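PDB 2EB0: manganese-dependent inorganic pyrophosphatase, which catalyses the hydrolysis of diphosphate to two phosphates as a family II pyrophosphatase, using two manganese ions per subunit. Local coordinates for residues Ala18-Tyr23 / Ala137-Ser142; Thr39-Arg44 / Glu177-Glu182; Arg44-Met49 / Ala171-Ile176; Ser142-Asp147 / Glu162-Leu167. One frame throughout, in Å; residues are numbered along the deposited sequence.

Contact 1 of 4, residues Ala18-Tyr23 / Ala137-Ser142; sequences AIVLAY and AGLLLS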
loop_
_atom_site.group_PDB
_atom_site.type_symbol
_atom_site.label_atom_id
_atom_site.label_comp_id
_atom_site.label_asym_id
_atom_site.label_seq_id
_atom_site.Cartn_x
_atom_site.Cartn_y
_atom_site.Cartn_z
ATOM N N ALA B 18 -10.739 12.586 -8.388
ATOM C CA ALA B 18 -11.669 12.753 -7.275
ATOM C C ALA B 18 -13.097 12.789 -7.799
ATOM O O ALA B 18 -13.991 12.142 -7.255
ATOM C CB ALA B 18 -11.364 14.048 -6.519
ATOM N N ILE B 19 -13.299 13.561 -8.859
ATOM C CA ILE B 19 -14.612 13.712 -9.469
ATOM C C ILE B 19 -15.125 12.395 -10.053
ATOM O O ILE B 19 -16.232 11.960 -9.745
ATOM C CB ILE B 19 -14.570 14.807 -10.585
ATOM C CG1 ILE B 19 -14.525 16.190 -9.943
ATOM C CG2 ILE B 19 -15.770 14.687 -11.507
ATOM C CD1 ILE B 19 -14.272 17.300 -10.921
ATOM N N VAL B 20 -14.307 11.762 -10.884
ATOM C CA VAL B 20 -14.690 10.520 -11.538
ATOM C C VAL B 20 -14.915 9.370 -10.552
ATOM O O VAL B 20 -15.906 8.652 -10.657
ATOM C CB VAL B 20 -13.642 10.138 -12.610
ATOM C CG1 VAL B 20 -14.068 8.878 -13.360
ATOM C CG2 VAL B 20 -13.480 11.307 -13.587
ATOM N N LEU B 21 -14.027 9.207 -9.577
ATOM C CA LEU B 21 -14.209 8.127 -8.618
ATOM C C LEU B 21 -15.449 8.390 -7.767
ATOM O O LEU B 21 -16.209 7.471 -7.467
ATOM C CB LEU B 21 -12.971 7.964 -7.730
ATOM C CG LEU B 21 -12.957 6.721 -6.830
ATOM C CD1 LEU B 21 -13.196 5.472 -7.668
ATOM C CD2 LEU B 21 -11.614 6.621 -6.101
ATOM N N ALA B 22 -15.657 9.649 -7.394
ATOM C CA ALA B 22 -16.825 10.023 -6.601
ATOM C C ALA B 22 -18.087 9.667 -7.378
ATOM O O ALA B 22 -19.073 9.209 -6.806
ATOM C CB ALA B 22 -16.805 11.501 -6.305
ATOM N N TYR B 23 -18.049 9.887 -8.686
ATOM C CA TYR B 23 -19.179 9.570 -9.556
ATOM C C TYR B 23 -19.469 8.069 -9.513
ATOM O O TYR B 23 -20.618 7.657 -9.399
ATOM C CB TYR B 23 -18.858 9.990 -10.993
ATOM C CG TYR B 23 -19.728 9.361 -12.057
ATOM C CD1 TYR B 23 -21.015 9.831 -12.310
ATOM C CD2 TYR B 23 -19.253 8.300 -12.823
ATOM C CE1 TYR B 23 -21.815 9.260 -13.311
ATOM C CE2 TYR B 23 -20.039 7.718 -13.821
ATOM C CZ TYR B 23 -21.316 8.204 -14.060
ATOM O OH TYR B 23 -22.085 7.622 -15.045
ATOM N N ALA B 137 -14.915 11.167 -19.273
ATOM C CA ALA B 137 -13.872 10.465 -20.019
ATOM C C ALA B 137 -12.819 11.509 -20.409
ATOM O O ALA B 137 -11.619 11.223 -20.448
ATOM C CB ALA B 137 -14.452 9.812 -21.263
ATOM N N GLY B 138 -13.289 12.724 -20.682
ATOM C CA GLY B 138 -12.398 13.809 -21.045
ATOM C C GLY B 138 -11.493 14.208 -19.895
ATOM O O GLY B 138 -10.340 14.570 -20.118
ATOM N N LEU B 139 -12.003 14.157 -18.664
ATOM C CA LEU B 139 -11.189 14.518 -17.501
ATOM C C LEU B 139 -10.098 13.490 -17.266
ATOM O O LEU B 139 -8.956 13.842 -16.973
ATOM C CB LEU B 139 -12.026 14.612 -16.223
ATOM C CG LEU B 139 -13.144 15.639 -16.065
ATOM C CD1 LEU B 139 -13.539 15.647 -14.595
ATOM C CD2 LEU B 139 -12.702 17.034 -16.502
ATOM N N LEU B 140 -10.458 12.215 -17.377
ATOM C CA LEU B 140 -9.496 11.145 -17.177
ATOM C C LEU B 140 -8.401 11.283 -18.216
ATOM O O LEU B 140 -7.216 11.094 -17.924
ATOM C CB LEU B 140 -10.167 9.780 -17.313
ATOM C CG LEU B 140 -11.191 9.381 -16.250
ATOM C CD1 LEU B 140 -11.652 7.940 -16.526
ATOM C CD2 LEU B 140 -10.579 9.500 -14.858
ATOM N N LEU B 141 -8.817 11.610 -19.437
ATOM C CA LEU B 141 -7.895 11.796 -20.546
ATOM C C LEU B 141 -6.942 12.928 -20.212
ATOM O O LEU B 141 -5.731 12.795 -20.348
ATOM C CB LEU B 141 -8.659 12.149 -21.822
ATOM C CG LEU B 141 -7.777 12.567 -23.003
ATOM C CD1 LEU B 141 -6.682 11.539 -23.236
ATOM C CD2 LEU B 141 -8.649 12.716 -24.248
ATOM N N SER B 142 -7.505 14.049 -19.781
ATOM C CA SER B 142 -6.706 15.217 -19.430
ATOM C C SER B 142 -5.732 14.880 -18.301
ATOM O O SER B 142 -4.568 15.287 -18.325
ATOM C CB SER B 142 -7.622 16.361 -18.991
ATOM O OG SER B 142 -8.633 16.581 -19.954
#
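V20 and L140 make the closest meeting between residues 18-23 and 137-142, methyl against methyl. L140 puts CD2 into the fork of the valine, 3.6 Å from V20 CG2 and 3.8 Å from V20 CG1. Both branches are turned to receive it because V20 holds CG1 anti to its backbone N (chi1 -177°), which leaves CG2 on the other flank of the incoming methyl. Beside this pair the same kind of contact recurs more loosely: L139 CD1 lies 3.9 Å from I19 CG2 and 4.1 Å from I19 CD1, the two side chains crossing at about a right angle. With an alanine at L140 there is no branch to set in the fork of V20, which would probably leave a gap between the helices.

No hydrogen bond crosses between the segments; within 137-142, S142 OG donates to G138 O over 2.6 Å, one turn back, while S142 N reaches the same oxygen from the opposite face of the carbonyl plane, so two donors grip it. The short segments run antiparallel in a broad sense, at 139°, with their axes 9.9 Å apart. Helix 12-25 follows strand 2-5 of the parallel sheet in the DHH domain; L140 also touches L167 of helix 158-171, while L139 packs on V42 and L43 of helix 37-45. Since nothing polar crosses between the segments, the helices are held here by shape and exclusion of water, with no directional bond to fix them.

Contact 2 of 4, residues Thr39-Arg44 / Glu177-Glu182; sequences TEFVLR and EEFGME
F41 reaches from helix 37-45 to F179 and E182 on helix 176-188. At its CB the side chain turns so that CG is anti to the backbone N (chi1 164°), and this sends the ring out toward helix 176-188. CD2 is still on the approach, 4.9 Å from F179 CE1. One atom farther along the ring the contact begins: F41 CE2 comes within 4.0 Å of F179 CE1, and equally close to E182 CB. The two phenylalanine side chains slide past each other in opposite directions, each meeting the other obliquely.

Helix 37-45 belongs to the beta-alpha-beta crossover between the parallel strands 28-31 and 52-53, so F41 ties that unit to a helix that comes more than a hundred residues later in the chain. The inner side of the pair is walled by helix 134-148, where S142 and I145 touch F179.

At the tip, F41 CZ lies 3.7 Å from E182 CG and 3.9 Å from E182 CB. It is thus the aliphatic stem of the glutamate that packs on the ring. The stem is bent at chi2 (48°), the end of the side chain leads away from helix 37-45, and the carboxylate plane stands 78° from the ring. A serine in place of F41 would probably leave F179 CE1 and the methylenes of E182 without their apolar partner, opening a gap between the helices. E182 itself is exposed, and away from this contact R44 NH1 and E40 OE1 form a long, weak ion pair of 3.6 Å.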
loop_
_atom_site.group_PDB
_atom_site.type_symbol
_atom_site.label_atom_id
_atom_site.label_comp_id
_atom_site.label_asym_id
_atom_site.label_seq_id
_atom_site.Cartn_x
_atom_site.Cartn_y
_atom_site.Cartn_z
ATOM N N THR B 39 -6.049 22.901 -14.810
ATOM C CA THR B 39 -7.254 22.207 -14.406
ATOM C C THR B 39 -8.488 23.044 -14.737
ATOM O O THR B 39 -9.496 22.522 -15.228
ATOM C CB THR B 39 -7.195 21.889 -12.901
ATOM O OG1 THR B 39 -5.919 21.303 -12.604
ATOM C CG2 THR B 39 -8.290 20.916 -12.516
ATOM N N GLU B 40 -8.406 24.345 -14.480
ATOM C CA GLU B 40 -9.527 25.230 -14.786
ATOM C C GLU B 40 -9.868 25.057 -16.267
ATOM O O GLU B 40 -11.031 24.908 -16.641
ATOM C CB GLU B 40 -9.153 26.681 -14.493
ATOM C CG GLU B 40 -10.224 27.677 -14.872
ATOM C CD GLU B 40 -9.848 29.096 -14.500
ATOM O OE1 GLU B 40 -10.564 30.033 -14.918
ATOM O OE2 GLU B 40 -8.835 29.272 -13.785
ATOM N N PHE B 41 -8.831 25.059 -17.095
ATOM C CA PHE B 41 -8.970 24.893 -18.533
ATOM C C PHE B 41 -9.676 23.572 -18.852
ATOM O O PHE B 41 -10.660 23.543 -19.596
ATOM C CB PHE B 41 -7.574 24.929 -19.168
ATOM C CG PHE B 41 -7.518 24.392 -20.572
ATOM C CD1 PHE B 41 -8.264 24.975 -21.590
ATOM C CD2 PHE B 41 -6.685 23.318 -20.879
ATOM C CE1 PHE B 41 -8.182 24.501 -22.897
ATOM C CE2 PHE B 41 -6.594 22.837 -22.175
ATOM C CZ PHE B 41 -7.343 23.427 -23.191
ATOM N N VAL B 42 -9.178 22.487 -18.267
ATOM C CA VAL B 42 -9.742 21.160 -18.486
ATOM C C VAL B 42 -11.195 21.043 -18.016
ATOM O O VAL B 42 -12.031 20.452 -18.707
ATOM C CB VAL B 42 -8.854 20.073 -17.803
ATOM C CG1 VAL B 42 -9.551 18.730 -17.792
ATOM C CG2 VAL B 42 -7.540 19.951 -18.545
ATOM N N LEU B 43 -11.502 21.613 -16.854
ATOM C CA LEU B 43 -12.867 21.565 -16.329
ATOM C C LEU B 43 -13.817 22.322 -17.249
ATOM O O LEU B 43 -14.864 21.803 -17.652
ATOM C CB LEU B 43 -12.929 22.182 -14.934
ATOM C CG LEU B 43 -12.122 21.489 -13.839
ATOM C CD1 LEU B 43 -12.370 22.204 -12.529
ATOM C CD2 LEU B 43 -12.521 20.025 -13.745
ATOM N N ARG B 44 -13.455 23.557 -17.573
ATOM C CA ARG B 44 -14.276 24.361 -18.465
ATOM C C ARG B 44 -14.472 23.618 -19.795
ATOM O O ARG B 44 -15.566 23.586 -20.351
ATOM C CB ARG B 44 -13.608 25.713 -18.726
ATOM C CG ARG B 44 -14.263 26.512 -19.850
ATOM C CD ARG B 44 -13.621 27.875 -20.055
ATOM N NE ARG B 44 -13.972 28.821 -19.001
ATOM C CZ ARG B 44 -13.216 29.083 -17.940
ATOM N NH1 ARG B 44 -12.048 28.469 -17.780
ATOM N NH2 ARG B 44 -13.630 29.967 -17.039
ATOM N N GLU B 177 -2.586 14.583 -29.506
ATOM C CA GLU B 177 -1.381 15.399 -29.574
ATOM C C GLU B 177 -1.666 16.891 -29.543
ATOM O O GLU B 177 -0.955 17.647 -28.885
ATOM C CB GLU B 177 -0.582 15.057 -30.832
ATOM C CG GLU B 177 0.027 13.672 -30.800
ATOM C CD GLU B 177 0.834 13.433 -29.539
ATOM O OE1 GLU B 177 1.753 14.237 -29.259
ATOM O OE2 GLU B 177 0.549 12.447 -28.827
ATOM N N GLU B 178 -2.698 17.315 -30.262
ATOM C CA GLU B 178 -3.068 18.730 -30.304
ATOM C C GLU B 178 -3.639 19.172 -28.963
ATOM O O GLU B 178 -3.296 20.241 -28.464
ATOM C CB GLU B 178 -4.094 18.992 -31.405
ATOM C CG GLU B 178 -3.534 18.899 -32.801
ATOM C CD GLU B 178 -4.556 19.261 -33.853
ATOM O OE1 GLU B 178 -4.185 19.315 -35.045
ATOM O OE2 GLU B 178 -5.730 19.491 -33.488
ATOM N N PHE B 179 -4.517 18.352 -28.392
ATOM C CA PHE B 179 -5.105 18.666 -27.097
ATOM C C PHE B 179 -3.985 18.733 -26.060
ATOM O O PHE B 179 -3.964 19.627 -25.217
ATOM C CB PHE B 179 -6.131 17.602 -26.708
ATOM C CG PHE B 179 -6.690 17.777 -25.325
ATOM C CD1 PHE B 179 -6.937 19.049 -24.813
ATOM C CD2 PHE B 179 -6.989 16.669 -24.539
ATOM C CE1 PHE B 179 -7.475 19.216 -23.527
ATOM C CE2 PHE B 179 -7.528 16.822 -23.254
ATOM C CZ PHE B 179 -7.771 18.099 -22.748
ATOM N N GLY B 180 -3.048 17.792 -26.153
ATOM C CA GLY B 180 -1.922 17.750 -25.239
ATOM C C GLY B 180 -1.057 18.996 -25.317
ATOM O O GLY B 180 -0.563 19.482 -24.296
ATOM N N MET B 181 -0.865 19.523 -26.520
ATOM C CA MET B 181 -0.050 20.719 -26.662
ATOM C C MET B 181 -0.677 21.838 -25.832
ATOM O O MET B 181 0.027 22.608 -25.172
ATOM C CB MET B 181 0.051 21.138 -28.131
ATOM C CG MET B 181 0.890 22.402 -28.344
ATOM S SD MET B 181 2.493 22.335 -27.482
ATOM C CE MET B 181 3.460 21.303 -28.621
ATOM N N GLU B 182 -2.007 21.906 -25.861
ATOM C CA GLU B 182 -2.756 22.906 -25.108
ATOM C C GLU B 182 -2.476 22.741 -23.615
ATOM O O GLU B 182 -2.176 23.705 -22.907
ATOM C CB GLU B 182 -4.251 22.745 -25.389
ATOM C CG GLU B 182 -4.898 24.012 -25.886
ATOM C CD GLU B 182 -4.092 24.657 -26.991
ATOM O OE1 GLU B 182 -4.068 24.105 -28.110
ATOM O OE2 GLU B 182 -3.466 25.708 -26.736
#

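Contact 3 of 4, residues Arg44-Met49 / Ala171-Ile176; sequences RKFGVM and AGISNI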
loop_
_atom_site.group_PDB
_atom_site.type_symbol
_atom_site.label_atom_id
_atom_site.label_comp_id
_atom_site.label_asym_id
_atom_site.label_seq_id
_atom_site.Cartn_x
_atom_site.Cartn_y
_atom_site.Cartn_z
ATOM N N ARG B 44 -13.455 23.557 -17.573
ATOM C CA ARG B 44 -14.276 24.361 -18.465
ATOM C C ARG B 44 -14.472 23.618 -19.795
ATOM O O ARG B 44 -15.566 23.586 -20.351
ATOM C CB ARG B 44 -13.608 25.713 -18.726
ATOM C CG ARG B 44 -14.263 26.512 -19.850
ATOM C CD ARG B 44 -13.621 27.875 -20.055
ATOM N NE ARG B 44 -13.972 28.821 -19.001
ATOM C CZ ARG B 44 -13.216 29.083 -17.940
ATOM N NH1 ARG B 44 -12.048 28.469 -17.780
ATOM N NH2 ARG B 44 -13.630 29.967 -17.039
ATOM N N LYS B 45 -13.404 23.006 -20.288
ATOM C CA LYS B 45 -13.468 22.298 -21.556
ATOM C C LYS B 45 -14.547 21.228 -21.610
ATOM O O LYS B 45 -15.286 21.146 -22.584
ATOM C CB LYS B 45 -12.110 21.674 -21.882
ATOM C CG LYS B 45 -12.052 20.986 -23.232
ATOM C CD LYS B 45 -10.611 20.667 -23.592
ATOM C CE LYS B 45 -10.482 20.159 -25.018
ATOM N NZ LYS B 45 -10.923 18.755 -25.158
ATOM N N PHE B 46 -14.653 20.413 -20.565
ATOM C CA PHE B 46 -15.648 19.355 -20.578
ATOM C C PHE B 46 -16.928 19.656 -19.834
ATOM O O PHE B 46 -17.700 18.751 -19.542
ATOM C CB PHE B 46 -15.026 18.049 -20.077
ATOM C CG PHE B 46 -13.886 17.589 -20.923
ATOM C CD1 PHE B 46 -12.577 17.867 -20.557
ATOM C CD2 PHE B 46 -14.124 16.941 -22.135
ATOM C CE1 PHE B 46 -11.511 17.506 -21.389
ATOM C CE2 PHE B 46 -13.070 16.580 -22.967
ATOM C CZ PHE B 46 -11.758 16.862 -22.595
ATOM N N GLY B 47 -17.154 20.935 -19.551
ATOM C CA GLY B 47 -18.360 21.348 -18.856
ATOM C C GLY B 47 -18.580 20.642 -17.537
ATOM O O GLY B 47 -19.692 20.235 -17.226
ATOM N N VAL B 48 -17.515 20.502 -16.761
ATOM C CA VAL B 48 -17.577 19.849 -15.461
ATOM C C VAL B 48 -17.378 20.871 -14.347
ATOM O O VAL B 48 -16.482 21.701 -14.412
ATOM C CB VAL B 48 -16.492 18.741 -15.352
ATOM C CG1 VAL B 48 -16.471 18.150 -13.939
ATOM C CG2 VAL B 48 -16.777 17.636 -16.384
ATOM N N MET B 49 -18.218 20.804 -13.325
ATOM C CA MET B 49 -18.130 21.728 -12.194
ATOM C C MET B 49 -16.948 21.420 -11.278
ATOM O O MET B 49 -16.578 20.259 -11.088
ATOM C CB MET B 49 -19.426 21.687 -11.381
ATOM C CG MET B 49 -20.688 21.932 -12.209
ATOM S SD MET B 49 -20.659 23.497 -13.128
ATOM C CE MET B 49 -20.194 22.912 -14.776
ATOM N N ALA B 171 -14.547 10.620 -25.231
ATOM C CA ALA B 171 -14.641 12.067 -25.053
ATOM C C ALA B 171 -14.774 12.809 -26.374
ATOM O O ALA B 171 -14.998 14.021 -26.395
ATOM C CB ALA B 171 -13.415 12.580 -24.293
ATOM N N GLY B 172 -14.633 12.087 -27.478
ATOM C CA GLY B 172 -14.732 12.733 -28.770
ATOM C C GLY B 172 -13.528 13.597 -29.095
ATOM O O GLY B 172 -13.650 14.582 -29.815
ATOM N N ILE B 173 -12.365 13.242 -28.556
ATOM C CA ILE B 173 -11.135 13.983 -28.824
ATOM C C ILE B 173 -10.391 13.237 -29.933
ATOM O O ILE B 173 -9.757 12.206 -29.688
ATOM C CB ILE B 173 -10.216 14.051 -27.582
ATOM C CG1 ILE B 173 -10.964 14.654 -26.395
ATOM C CG2 ILE B 173 -8.989 14.892 -27.903
ATOM C CD1 ILE B 173 -11.292 16.112 -26.561
ATOM N N SER B 174 -10.467 13.771 -31.149
ATOM C CA SER B 174 -9.842 13.153 -32.318
ATOM C C SER B 174 -8.317 13.216 -32.392
ATOM O O SER B 174 -7.689 12.323 -32.954
ATOM C CB SER B 174 -10.428 13.764 -33.594
ATOM O OG SER B 174 -10.223 15.166 -33.623
ATOM N N ASN B 175 -7.724 14.269 -31.835
ATOM C CA ASN B 175 -6.273 14.429 -31.870
ATOM C C ASN B 175 -5.699 14.673 -30.474
ATOM O O ASN B 175 -5.700 15.803 -29.992
ATOM C CB ASN B 175 -5.910 15.600 -32.789
ATOM C CG ASN B 175 -4.426 15.671 -33.092
ATOM O OD1 ASN B 175 -3.593 15.740 -32.189
ATOM N ND2 ASN B 175 -4.088 15.660 -34.374
ATOM N N ILE B 176 -5.189 13.617 -29.844
ATOM C CA ILE B 176 -4.624 13.720 -28.501
ATOM C C ILE B 176 -3.401 14.634 -28.458
ATOM O O ILE B 176 -3.200 15.374 -27.487
ATOM C CB ILE B 176 -4.215 12.328 -27.959
ATOM C CG1 ILE B 176 -5.453 11.446 -27.775
ATOM C CG2 ILE B 176 -3.467 12.476 -26.643
ATOM C CD1 ILE B 176 -5.132 10.001 -27.340
#
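K45 and F46, at the Schellman motif that closes helix 37-45, meet A171 and I173 where the chain turns from helix 158-171 toward helix 176-188. G47, with its positive phi, is the C-prime residue of the motif: its N bonds to R44 O at 3.2 Å, and V48 N reaches L43 O at 3.1 Å. That turn lays the F46 ring against the loop. F46 CG stands anti to the carbonyl carbon (chi1 -61°), which carries CE2 to 4.0 Å from I173 CD1; the methyl sits at the ring edge, near its plane. A171 CB approaches the same carbon, F46 CE2, at 4.2 Å. K45 CG lies over one face of the F46 ring, offset toward its rim, and the end of the lysine meets I173 tip to tip; the apparent NZ to CD1 approach is too short to trust in detail.

Behind the loop, I173 rests on L141 and A168, and N175 caps helix 176-188 through OD1 to E178 N. The F46 side of the contact is apolar, and no hydrogen bond joins the two segments, while the lysine charge is probably eased by a cation-pi contact between K45 and F179.

Contact 4 of 4, residues Ser142-Asp147 / Glu162-Leu167; sequences SAIISD and EMAKKL. With MN (manganese (II) ion), chain E.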
loop_
_atom_site.group_PDB
_atom_site.type_symbol
_atom_site.label_atom_id
_atom_site.label_comp_id
_atom_site.label_asym_id
_atom_site.label_seq_id
_atom_site.Cartn_x
_atom_site.Cartn_y
_atom_site.Cartn_z
ATOM N N SER B 142 -7.505 14.049 -19.781
ATOM C CA SER B 142 -6.706 15.217 -19.430
ATOM C C SER B 142 -5.732 14.880 -18.301
ATOM O O SER B 142 -4.568 15.287 -18.325
ATOM C CB SER B 142 -7.622 16.361 -18.991
ATOM O OG SER B 142 -8.633 16.581 -19.954
ATOM N N ALA B 143 -6.218 14.132 -17.318
ATOM C CA ALA B 143 -5.398 13.743 -16.179
ATOM C C ALA B 143 -4.197 12.932 -16.638
ATOM O O ALA B 143 -3.077 13.170 -16.191
ATOM C CB ALA B 143 -6.231 12.933 -15.177
ATOM N N ILE B 144 -4.426 11.977 -17.533
ATOM C CA ILE B 144 -3.339 11.151 -18.031
ATOM C C ILE B 144 -2.306 12.010 -18.758
ATOM O O ILE B 144 -1.112 11.936 -18.469
ATOM C CB ILE B 144 -3.864 10.035 -18.970
ATOM C CG1 ILE B 144 -4.818 9.117 -18.186
ATOM C CG2 ILE B 144 -2.704 9.221 -19.513
ATOM C CD1 ILE B 144 -5.305 7.901 -18.946
ATOM N N ILE B 145 -2.771 12.840 -19.687
ATOM C CA ILE B 145 -1.883 13.709 -20.435
ATOM C C ILE B 145 -1.119 14.642 -19.501
ATOM O O ILE B 145 0.081 14.863 -19.669
ATOM C CB ILE B 145 -2.662 14.568 -21.447
ATOM C CG1 ILE B 145 -3.150 13.686 -22.600
ATOM C CG2 ILE B 145 -1.781 15.722 -21.948
ATOM C CD1 ILE B 145 -4.184 14.344 -23.494
ATOM N N SER B 146 -1.823 15.191 -18.522
ATOM C CA SER B 146 -1.213 16.113 -17.585
ATOM C C SER B 146 -0.132 15.454 -16.757
ATOM O O SER B 146 0.984 15.955 -16.663
ATOM C CB SER B 146 -2.275 16.690 -16.651
ATOM O OG SER B 146 -1.652 17.406 -15.596
ATOM N N ASP B 147 -0.464 14.318 -16.162
ATOM C CA ASP B 147 0.480 13.614 -15.311
ATOM C C ASP B 147 1.715 13.064 -16.025
ATOM O O ASP B 147 2.807 13.040 -15.458
ATOM C CB ASP B 147 -0.247 12.496 -14.576
ATOM C CG ASP B 147 -0.286 12.725 -13.086
ATOM O OD1 ASP B 147 -0.459 13.889 -12.664
ATOM O OD2 ASP B 147 -0.148 11.743 -12.335
ATOM N N GLU B 162 -2.563 3.361 -23.859
ATOM C CA GLU B 162 -3.706 2.533 -24.238
ATOM C C GLU B 162 -5.000 3.131 -23.693
ATOM O O GLU B 162 -6.013 3.213 -24.386
ATOM C CB GLU B 162 -3.505 1.121 -23.692
ATOM C CG GLU B 162 -4.667 0.181 -23.925
ATOM C CD GLU B 162 -4.458 -1.167 -23.258
ATOM O OE1 GLU B 162 -5.366 -2.022 -23.348
ATOM O OE2 GLU B 162 -3.383 -1.370 -22.646
ATOM N N MET B 163 -4.950 3.567 -22.444
ATOM C CA MET B 163 -6.111 4.150 -21.810
ATOM C C MET B 163 -6.463 5.503 -22.418
ATOM O O MET B 163 -7.637 5.803 -22.635
ATOM C CB MET B 163 -5.866 4.265 -20.309
ATOM C CG MET B 163 -7.021 3.731 -19.497
ATOM S SD MET B 163 -7.298 1.924 -19.470
ATOM C CE MET B 163 -6.942 1.371 -21.141
ATOM N N ALA B 164 -5.442 6.305 -22.709
ATOM C CA ALA B 164 -5.644 7.615 -23.311
ATOM C C ALA B 164 -6.418 7.483 -24.623
ATOM O O ALA B 164 -7.398 8.193 -24.848
ATOM C CB ALA B 164 -4.292 8.300 -23.568
ATOM N N LYS B 165 -5.982 6.573 -25.487
ATOM C CA LYS B 165 -6.649 6.387 -26.769
ATOM C C LYS B 165 -8.125 6.032 -26.628
ATOM O O LYS B 165 -8.963 6.566 -27.338
ATOM C CB LYS B 165 -5.945 5.305 -27.592
ATOM C CG LYS B 165 -4.576 5.715 -28.121
ATOM C CD LYS B 165 -3.993 4.646 -29.035
ATOM C CE LYS B 165 -2.591 5.006 -29.505
ATOM N NZ LYS B 165 -1.611 5.018 -28.381
ATOM N N LYS B 166 -8.438 5.117 -25.724
ATOM C CA LYS B 166 -9.817 4.700 -25.514
ATOM C C LYS B 166 -10.667 5.810 -24.907
ATOM O O LYS B 166 -11.851 5.933 -25.222
ATOM C CB LYS B 166 -9.852 3.468 -24.617
ATOM C CG LYS B 166 -9.330 2.213 -25.286
ATOM C CD LYS B 166 -9.110 1.097 -24.277
ATOM C CE LYS B 166 -9.674 -0.223 -24.776
ATOM N NZ LYS B 166 -11.170 -0.196 -24.857
ATOM N N LEU B 167 -10.065 6.613 -24.034
ATOM C CA LEU B 167 -10.781 7.718 -23.398
ATOM C C LEU B 167 -11.058 8.819 -24.419
ATOM O O LEU B 167 -12.137 9.405 -24.422
ATOM C CB LEU B 167 -9.972 8.272 -22.219
ATOM C CG LEU B 167 -9.812 7.276 -21.068
ATOM C CD1 LEU B 167 -8.787 7.796 -20.074
ATOM C CD2 LEU B 167 -11.173 7.041 -20.394
HETATM MN MN MN E . -1.122 11.923 -10.163
#
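I144 faces M163, A164 and L167 from helix 134-148, the helix that also brings D147 to a manganese site. The isoleucine does the reaching with one methyl. Its CG1 is anti to the carbonyl carbon (chi1 -61°) and the chain runs on extended, so CD1 projects against the neighbouring helix, 3.7 Å from L167 CD1 and 3.9 Å from M163 CB. The isoleucine and leucine side chains cross at about a right angle. The other branch takes the looser contact, I144 CG2 lying 4.5 Å from A164 CB, and the small alanine probably helps the backbones come near: the CA atoms of I144 and A164 are 6.8 Å apart. M163 offers only its root here, because its chain is bent and its end leads away.

The two helices follow each other in the chain and run back past each other as an antiparallel pair, 143° between the segment directions. Helix 134-148 packs against helix 12-25, which follows strand 2-5 of the parallel sheet, while helix 158-171 sets M163 on A114 and L167 on F118 of helix 109-118.

One turn on from I144, the same helix presents D147 to the metal. D147 OD2 binds the manganese ion at 2.4 Å, whereas D147 OD1 stays at 3.2 Å, so the carboxylate coordinates through one oxygen. D13, D66 and H88 are the other protein ligands of this ion, and D66 also serves the second manganese, together with H7 and D11. Next to the ligand, S146 OG is hydrogen-bonded to E38 OE2.

In the fold
The four contacts cluster around helix 134-148. Contacts 1 and 4 both use that helix, sharing S142, with centres about 11 Å apart; contact 1 pairs it with helix 12-25 and contact 4 with helix 158-171. Contacts 2 and 3 share R44 and helix 37-45, their centres only about 8 Å apart. S142 OG packs against V42, F46 and F179, joining the two pairs. Along the chain contact 1 closes before contact 4 opens, contact 3 nests within contact 2, and contact 4 within both. Helix 176-188 is thus packed onto helices 37-45 and 134-148; of the four contacts, only contact 4 holds a manganese ligand, D147.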